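Local coordinates for protein polyhedrin (Operophtera brumata cypovirus 19, PDB 5A99) that packs as trimers into the polyhedra, the microcrystalline occlusion bodies of this insect virus, which probably protect virus particles outside the host, at residues K207-I210 and R211-D214. Residues are numbered along the deposited sequence; the frame is centred on the assembly and turned at random.
Sequences KTLI and RLND
R211 N reaches back to K207 O (3.2 Å, N-H...O angle 139°) and more weakly to T208 O, and L212 N then bonds to L209 O at 3.1 Å, as the chain leaves helix 205-210 for a type I beta turn from R211 to D214. K207 and R211 run side by side in the same direction, the lysine CD 3.8 Å from the arginine CG. K207 sets off with CG anti to its own backbone N (chi1 178°) and bends twice beyond it, which brings NZ to 4.3 Å from R211 NE. A water accepts a hydrogen bond from each of the two nitrogens and probably eases the repulsion between the like charges; E146 of the second subunit gives NZ a salt bridge. Within the turn, R211 NH1 forms a salt bridge of 2.6 Å to D214 OD2, short but bent, with OD2 tilted out of the guanidinium plane; NH1 also bonds S145 O of the second subunit, while D214 OD1 turns to Y32 and to R127 of the second subunit. On the apolar side L209 and L212 lie alongside each other, CD2 to CD2 4.1 Å; L209 packs on L209 of the third subunit, and L212 meets L212 of both other subunits. The arrangement is a helix C-terminus running directly into a beta turn, placed at the trimer interface of polyhedrin.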
# COMPACT_ATOMS: atom_id res chain seq x y z
N LYS A 207 -14.36 -7.27 -9.56
CA LYS A 207 -13.27 -6.90 -10.44
C LYS A 207 -12.51 -5.68 -9.93
O LYS A 207 -11.29 -5.62 -10.02
CB LYS A 207 -13.78 -6.67 -11.86
CG LYS A 207 -12.70 -6.24 -12.87
CD LYS A 207 -11.51 -7.18 -12.89
CE LYS A 207 -11.89 -8.59 -13.27
NZ LYS A 207 -10.68 -9.37 -13.70
N THR A 208 -13.24 -4.70 -9.40
CA THR A 208 -12.61 -3.50 -8.88
C THR A 208 -11.60 -3.85 -7.77
O THR A 208 -10.45 -3.43 -7.83
CB THR A 208 -13.65 -2.52 -8.35
OG1 THR A 208 -14.46 -2.07 -9.43
CG2 THR A 208 -12.99 -1.32 -7.71
N LEU A 209 -12.06 -4.61 -6.77
CA LEU A 209 -11.23 -5.02 -5.64
C LEU A 209 -10.07 -5.95 -6.03
O LEU A 209 -8.95 -5.75 -5.58
CB LEU A 209 -12.09 -5.68 -4.55
CG LEU A 209 -13.12 -4.73 -3.92
CD1 LEU A 209 -14.01 -5.46 -2.93
CD2 LEU A 209 -12.42 -3.54 -3.24
N ILE A 210 -10.34 -6.94 -6.88
CA ILE A 210 -9.30 -7.91 -7.25
C ILE A 210 -8.16 -7.24 -8.03
O ILE A 210 -7.04 -7.75 -8.04
CB ILE A 210 -9.87 -9.11 -8.05
CG1 ILE A 210 -9.00 -10.35 -7.87
CG2 ILE A 210 -10.00 -8.76 -9.54
CD1 ILE A 210 -8.86 -10.83 -6.44
N ARG A 211 -8.47 -6.10 -8.67
CA ARG A 211 -7.47 -5.33 -9.42
C ARG A 211 -7.16 -3.98 -8.79
O ARG A 211 -6.69 -3.06 -9.47
CB ARG A 211 -7.95 -5.09 -10.84
CG ARG A 211 -8.02 -6.34 -11.68
CD ARG A 211 -6.67 -7.04 -11.77
NE ARG A 211 -6.73 -8.07 -12.79
CZ ARG A 211 -6.46 -7.85 -14.07
NH1 ARG A 211 -6.10 -6.64 -14.48
NH2 ARG A 211 -6.56 -8.83 -14.95
N LEU A 212 -7.43 -3.86 -7.49
CA LEU A 212 -7.24 -2.58 -6.80
C LEU A 212 -5.76 -2.19 -6.82
O LEU A 212 -5.40 -1.02 -6.96
CB LEU A 212 -7.76 -2.70 -5.36
CG LEU A 212 -8.24 -1.41 -4.70
CD1 LEU A 212 -9.32 -0.75 -5.55
CD2 LEU A 212 -8.75 -1.68 -3.28
N ASN A 213 -4.90 -3.19 -6.68
CA ASN A 213 -3.45 -3.02 -6.80
C ASN A 213 -2.94 -3.69 -8.08
O ASN A 213 -1.92 -4.38 -8.08
CB ASN A 213 -2.75 -3.63 -5.59
CG ASN A 213 -3.21 -3.01 -4.29
OD1 ASN A 213 -3.29 -1.78 -4.17
ND2 ASN A 213 -3.52 -3.85 -3.31
N ASP A 214 -3.68 -3.47 -9.16
CA ASP A 214 -3.37 -4.02 -10.47
C ASP A 214 -1.92 -3.82 -10.89
O ASP A 214 -1.27 -4.74 -11.38
CB ASP A 214 -4.30 -3.35 -11.50
CG ASP A 214 -4.01 -3.78 -12.90
OD1 ASP A 214 -3.11 -3.17 -13.52
OD2 ASP A 214 -4.65 -4.74 -13.38
O HOH W 1 -8.34 -10.25 -12.19